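Local coordinates for lipid binding hydrolase (Escherichia coli, PDB 2IF6), which is of uncertain function but belongs to the permuted papain-like C92 amidase family and probably acts as a lipid-binding hydrolase, at residues 88-91 with 92-95; 118-121 with 122-126. One frame throughout, in Å; residues are numbered along the deposited sequence. Where two conformers were deposited one is given.

Interaction 1. Residues 88-91 with 92-95; sequences AQTA and KRYL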
ATOM      1  N   ALA A  88       1.732  -9.666  12.119  1.00 18.52           N
ATOM      2  CA  ALA A  88       0.367 -10.200  12.168  1.00 18.95           C
ATOM      3  C   ALA A  88      -0.457  -9.604  13.324  1.00 20.22           C
ATOM      4  O   ALA A  88      -1.611  -9.212  13.124  1.00 21.43           O
ATOM      5  CB  ALA A  88       0.400 -11.720  12.225  1.00 16.56           C
ATOM      6  N   GLN A  89       0.145  -9.543  14.519  1.00 21.35           N
ATOM      7  CA  GLN A  89      -0.456  -9.005  15.758  0.50 22.10           C
ATOM      8  C   GLN A  89      -0.848  -7.535  15.643  1.00 21.64           C
ATOM      9  O   GLN A  89      -1.936  -7.107  16.040  1.00 20.89           O
ATOM     10  CB  GLN A  89       0.579  -9.139  16.888  0.50 22.61           C
ATOM     11  CG  GLN A  89       0.077  -8.958  18.318  0.50 23.67           C
ATOM     12  CD  GLN A  89       1.143  -9.313  19.376  0.50 24.48           C
ATOM     13  OE1 GLN A  89       2.334  -8.970  19.243  0.50 27.17           O
ATOM     14  NE2 GLN A  89       0.705  -9.984  20.447  0.50 25.47           N
ATOM     15  N   THR A  90       0.097  -6.746  15.154  1.00 20.84           N
ATOM     16  CA  THR A  90      -0.123  -5.322  14.950  1.00 20.10           C
ATOM     17  C   THR A  90      -1.183  -5.060  13.907  1.00 20.25           C
ATOM     18  O   THR A  90      -1.994  -4.167  14.084  1.00 19.24           O
ATOM     19  CB  THR A  90       1.194  -4.639  14.535  1.00 21.25           C
ATOM     20  OG1 THR A  90       2.136  -4.806  15.586  1.00 20.61           O
ATOM     21  CG2 THR A  90       1.000  -3.142  14.295  1.00 20.97           C
ATOM     22  N   ALA A  91      -1.179  -5.839  12.814  1.00 19.76           N
ATOM     23  CA  ALA A  91      -2.155  -5.641  11.747  1.00 20.01           C
ATOM     24  C   ALA A  91      -3.570  -5.671  12.334  1.00 20.98           C
ATOM     25  O   ALA A  91      -4.455  -4.948  11.866  1.00 19.98           O
ATOM     26  CB  ALA A  91      -2.010  -6.679  10.673  1.00 18.55           C
ATOM     27  N   LYS A  92      -3.772  -6.508  13.356  1.00 21.85           N
ATOM     28  CA  LYS A  92      -5.107  -6.686  13.952  1.00 23.60           C
ATOM     29  C   LYS A  92      -5.699  -5.398  14.509  1.00 23.57           C
ATOM     30  O   LYS A  92      -6.899  -5.242  14.522  1.00 24.08           O
ATOM     31  CB  LYS A  92      -5.075  -7.732  15.067  1.00 23.52           C
ATOM     32  CG  LYS A  92      -4.862  -9.139  14.573  1.00 25.99           C
ATOM     33  CD  LYS A  92      -4.872 -10.126  15.750  1.00 28.55           C
ATOM     34  CE  LYS A  92      -4.711 -11.553  15.219  1.00 33.28           C
ATOM     35  NZ  LYS A  92      -4.560 -12.596  16.304  1.00 35.83           N
ATOM     36  N   ARG A  93      -4.854  -4.484  14.955  1.00 25.03           N
ATOM     37  CA  ARG A  93      -5.285  -3.232  15.583  1.00 26.51           C
ATOM     38  C   ARG A  93      -5.945  -2.264  14.599  1.00 25.37           C
ATOM     39  O   ARG A  93      -6.629  -1.348  15.018  1.00 25.70           O
ATOM     40  CB  ARG A  93      -4.105  -2.540  16.283  1.00 26.20           C
ATOM     41  CG  ARG A  93      -3.327  -3.443  17.272  1.00 28.89           C
ATOM     42  CD  ARG A  93      -2.057  -2.769  17.809  1.00 31.90           C
ATOM     43  NE  ARG A  93      -2.299  -1.410  18.295  1.00 41.15           N
ATOM     44  CZ  ARG A  93      -1.471  -0.384  18.077  1.00 47.18           C
ATOM     45  NH1 ARG A  93      -0.342  -0.557  17.380  1.00 48.39           N
ATOM     46  NH2 ARG A  93      -1.772   0.829  18.546  1.00 49.47           N
ATOM     47  N   TYR A  94      -5.751  -2.476  13.295  1.00 24.21           N
ATOM     48  CA  TYR A  94      -6.277  -1.568  12.256  1.00 22.74           C
ATOM     49  C   TYR A  94      -7.505  -2.139  11.533  1.00 22.44           C
ATOM     50  O   TYR A  94      -8.135  -1.441  10.725  1.00 22.17           O
ATOM     51  CB  TYR A  94      -5.172  -1.254  11.222  1.00 22.75           C
ATOM     52  CG  TYR A  94      -3.974  -0.547  11.829  1.00 22.66           C
ATOM     53  CD1 TYR A  94      -3.887   0.839  11.827  1.00 22.26           C
ATOM     54  CD2 TYR A  94      -2.938  -1.271  12.410  1.00 21.72           C
ATOM     55  CE1 TYR A  94      -2.774   1.492  12.396  1.00 24.11           C
ATOM     56  CE2 TYR A  94      -1.848  -0.636  13.008  1.00 23.74           C
ATOM     57  CZ  TYR A  94      -1.769   0.737  12.993  1.00 24.30           C
ATOM     58  OH  TYR A  94      -0.681   1.358  13.572  1.00 25.02           O
ATOM     59  N   LEU A  95      -7.851  -3.400  11.811  1.00 21.82           N
ATOM     60  CA  LEU A  95      -8.956  -4.029  11.116  1.00 21.61           C
ATOM     61  C   LEU A  95     -10.244  -3.256  11.350  1.00 22.22           C
ATOM     62  O   LEU A  95     -10.498  -2.765  12.466  1.00 23.35           O
ATOM     63  CB  LEU A  95      -9.156  -5.483  11.577  1.00 21.08           C
ATOM     64  CG  LEU A  95      -8.086  -6.465  11.131  1.00 21.18           C
ATOM     65  CD1 LEU A  95      -8.135  -7.749  11.935  1.00 20.26           C
ATOM     66  CD2 LEU A  95      -8.191  -6.774   9.581  1.00 19.24           C
TER
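Thr90 and Tyr94 run side by side off the end of helix 81-91, and methyl CG2 of Thr90 meets ring atom CE2 of Tyr94 at 4.0 Å. The ring also brings its edge to the backbone: Tyr94 CD2 sits 3.5 Å from Thr90 O, and Ala91 O likewise lies near the ring plane. Placing CG of Tyr94 opposite its own carbonyl carbon (chi1 -62°) lets the ring run on alongside Thr90. This is the tight, buried side, where Tyr94 packs on Val115 and Val119 of helix 112-124 and, with Ala91, on Phe47; Thr90 OG1 turns back to bond Lys86 O.

The backbone closes with bonds that skip back three residues. Arg93 N reaches Thr90 O at 3.0 Å and Tyr94 N reaches Ala91 O at 3.1 Å. Lys92 N is held more loosely, sharing itself weakly between Ala88 O and Gln89 O.

The other side faces solvent. Lys92 starts close, with CB 3.3 Å from Gln89 O, then extends away; Arg93 lays CB and CG over Thr90 O, and its bent chain brings NH1 only within 4.2 Å of Thr90 CG2. The bonds of Arg93 and Tyr94 to the third residue before them are of the 3-10 type, common where an alpha helix comes to its carboxyl end, here with one aromatic side chain turned into the protein.

Interaction 2. Residues 118-121 with 122-126; sequences KVYQ and NALGM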
ATOM      1  N   LYS A 118       2.396   1.875   8.540  1.00 17.02           N
ATOM      2  CA  LYS A 118       2.148   1.986   9.987  1.00 17.72           C
ATOM      3  C   LYS A 118       2.305   0.652  10.727  1.00 17.60           C
ATOM      4  O   LYS A 118       2.795   0.606  11.869  1.00 18.08           O
ATOM      5  CB  LYS A 118       0.807   2.635  10.289  1.00 17.75           C
ATOM      6  CG  LYS A 118       0.841   4.142  10.100  1.00 18.29           C
ATOM      7  CD  LYS A 118      -0.524   4.761  10.239  1.00 18.84           C
ATOM      8  CE  LYS A 118      -0.413   6.312  10.190  1.00 21.33           C
ATOM      9  NZ  LYS A 118      -1.706   7.023  10.321  1.00 20.44           N
ATOM     10  N   VAL A 119       1.948  -0.440  10.069  1.00 17.01           N
ATOM     11  CA  VAL A 119       2.100  -1.764  10.680  1.00 15.94           C
ATOM     12  C   VAL A 119       3.596  -2.105  10.858  1.00 17.24           C
ATOM     13  O   VAL A 119       4.017  -2.543  11.928  1.00 17.81           O
ATOM     14  CB  VAL A 119       1.328  -2.859   9.903  1.00 17.02           C
ATOM     15  CG1 VAL A 119       1.794  -4.261  10.368  1.00 16.21           C
ATOM     16  CG2 VAL A 119      -0.221  -2.677  10.097  1.00 13.85           C
ATOM     17  N   TYR A 120       4.412  -1.852   9.838  1.00 16.83           N
ATOM     18  CA  TYR A 120       5.844  -2.168   9.936  1.00 17.29           C
ATOM     19  C   TYR A 120       6.493  -1.325  11.013  1.00 18.86           C
ATOM     20  O   TYR A 120       7.371  -1.796  11.755  1.00 19.10           O
ATOM     21  CB  TYR A 120       6.561  -1.955   8.599  1.00 17.09           C
ATOM     22  CG  TYR A 120       6.763  -3.247   7.855  1.00 16.54           C
ATOM     23  CD1 TYR A 120       5.757  -3.784   7.051  1.00 17.08           C
ATOM     24  CD2 TYR A 120       7.936  -3.971   8.005  1.00 16.53           C
ATOM     25  CE1 TYR A 120       5.955  -5.002   6.377  1.00 17.80           C
ATOM     26  CE2 TYR A 120       8.132  -5.190   7.367  1.00 14.34           C
ATOM     27  CZ  TYR A 120       7.136  -5.699   6.547  1.00 13.98           C
ATOM     28  OH  TYR A 120       7.358  -6.879   5.879  1.00 15.95           O
ATOM     29  N   GLN A 121       6.059  -0.078  11.088  1.00 19.86           N
ATOM     30  CA  GLN A 121       6.685   0.864  12.002  1.00 22.86           C
ATOM     31  C   GLN A 121       6.321   0.450  13.412  1.00 22.93           C
ATOM     32  O   GLN A 121       7.169   0.384  14.283  1.00 23.00           O
ATOM     33  CB  GLN A 121       6.239   2.294  11.682  1.00 22.69           C
ATOM     34  CG  GLN A 121       6.163   3.290  12.893  1.00 28.40           C
ATOM     35  CD  GLN A 121       7.487   3.543  13.569  1.00 33.91           C
ATOM     36  OE1 GLN A 121       7.538   3.804  14.789  1.00 37.97           O
ATOM     37  NE2 GLN A 121       8.571   3.476  12.805  1.00 35.24           N
ATOM     38  N   ASN A 122       5.048   0.153  13.633  1.00 23.83           N
ATOM     39  CA  ASN A 122       4.601  -0.146  14.980  1.00 24.35           C
ATOM     40  C   ASN A 122       4.969  -1.538  15.474  1.00 24.53           C
ATOM     41  O   ASN A 122       5.203  -1.721  16.659  1.00 25.46           O
ATOM     42  CB  ASN A 122       3.117   0.162  15.136  1.00 24.97           C
ATOM     43  CG  ASN A 122       2.864   1.663  15.234  1.00 28.20           C
ATOM     44  OD1 ASN A 122       3.335   2.314  16.173  1.00 31.25           O
ATOM     45  ND2 ASN A 122       2.190   2.227  14.240  1.00 29.99           N
ATOM     46  N   ALA A 123       5.094  -2.494  14.562  1.00 23.75           N
ATOM     47  CA  ALA A 123       5.466  -3.850  14.949  1.00 24.21           C
ATOM     48  C   ALA A 123       6.988  -4.054  15.113  1.00 24.62           C
ATOM     49  O   ALA A 123       7.434  -4.685  16.091  1.00 25.71           O
ATOM     50  CB  ALA A 123       4.889  -4.871  13.980  1.00 23.16           C
ATOM     51  N   LEU A 124       7.775  -3.556  14.163  1.00 24.19           N
ATOM     52  CA  LEU A 124       9.211  -3.864  14.099  1.00 24.36           C
ATOM     53  C   LEU A 124      10.096  -2.618  14.251  1.00 24.60           C
ATOM     54  O   LEU A 124      11.321  -2.738  14.265  1.00 24.48           O
ATOM     55  CB  LEU A 124       9.543  -4.566  12.754  1.00 23.86           C
ATOM     56  CG  LEU A 124       8.700  -5.795  12.357  1.00 24.65           C
ATOM     57  CD1 LEU A 124       9.200  -6.399  11.070  1.00 20.87           C
ATOM     58  CD2 LEU A 124       8.727  -6.848  13.522  1.00 22.29           C
ATOM     59  N   GLY A 125       9.476  -1.445  14.323  1.00 24.65           N
ATOM     60  CA  GLY A 125      10.203  -0.164  14.304  1.00 25.08           C
ATOM     61  C   GLY A 125      10.987   0.077  13.026  1.00 24.63           C
ATOM     62  O   GLY A 125      12.006   0.773  13.045  1.00 26.63           O
ATOM     63  N   MET A 126      10.527  -0.483  11.906  1.00 23.81           N
ATOM     64  CA  MET A 126      11.133  -0.239  10.599  1.00 23.60           C
ATOM     65  C   MET A 126      10.326   0.834   9.875  1.00 23.63           C
ATOM     66  O   MET A 126       9.097   0.789   9.880  1.00 24.16           O
ATOM     67  CB  MET A 126      11.133  -1.510   9.724  1.00 23.14           C
ATOM     68  CG  MET A 126      11.908  -2.717  10.273  1.00 24.62           C
ATOM     69  SD  MET A 126      11.876  -4.185   9.177  1.00 24.44           S
ATOM     70  CE  MET A 126      11.855  -3.446   7.568  1.00 24.24           C
TER
HETATM   71  O   HOH W   1      10.974   3.985  13.933  1.00 48.27           O
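Asn122 grips Lys118 O twice, through its backbone N and through its side-chain ND2, each at 2.9 Å. The two donors approach from opposite faces of the carbonyl plane. The main-chain bond is the straighter (157° at the hydrogen, against 132° for ND2). A chi1 of -75° sets CG of Asn122 beside the backbone N, anti to the carbonyl carbon, and folds the amide back along the helix to reach that oxygen, which lies somewhat out of the amide plane. Ala123 N to Val119 O and Leu124 N to Tyr120 O continue the regular helical bonding.

On the buried flank, Leu124 and Met126 lie alongside Tyr120. Leu124 CD1 touches Tyr120 CE2 at 4.0 Å, and Met126 CE comes equally close to Tyr120 CD2, both obliquely. A bend at the last torsion of Met126 brings its methyl to the ring while SD stays at the ring edge, 5.3 Å from the Tyr120 centroid: a Met-aromatic contact. At the more open side, Gln121 NE2 donates to a water 2.7 Å away, which is weakly linked to Gly125 O.

Gly125 leaves the helix with a positive phi. Its N bonds Gln121 O weakly, and Met126 N, also weakly, returns to Tyr120 O. The chain turns so that Met126 O lies 3.2 Å from Gln121 CA, a CA-H...O contact.

Further out, Tyr120 OH bonds Gly8 O, and its ring packs on Val75 and Met36 of the sheet strands. Lys118 extends away from the contact, its NZ forming salt bridges with Glu114 and Asp107 and a hydrogen bond to Trp105 O, with a cation-pi contact to Trp105.

The arrangement is a helix C-terminus ended by a glycine in left-handed conformation, on the helix that probably carries the catalytic cysteine of the papain-like fold at its other end.

In the fold
Interactions 1 and 2 both finish helices that follow each other in the chain, 81-91 and 112-124, and they pack together with centres about 11 Å apart. Tyr94 bridges them: its OH comes within 3.1 Å of Asn122 ND2, and its CD2 within 3.8 Å of Val119 CG2, while Thr90 OG1 lies against Ala123 CB. Each is part buried and part exposed. On its outer side interaction 1 carries the charged chains of Lys92 and Arg93, and its inner side meets Phe47 of strand 43-49. Interaction 2 exposes uncharged Asn122 and Gly125 instead, and turns an apolar, sulfur-containing cluster toward strand 70-75 of the same antiparallel sheet.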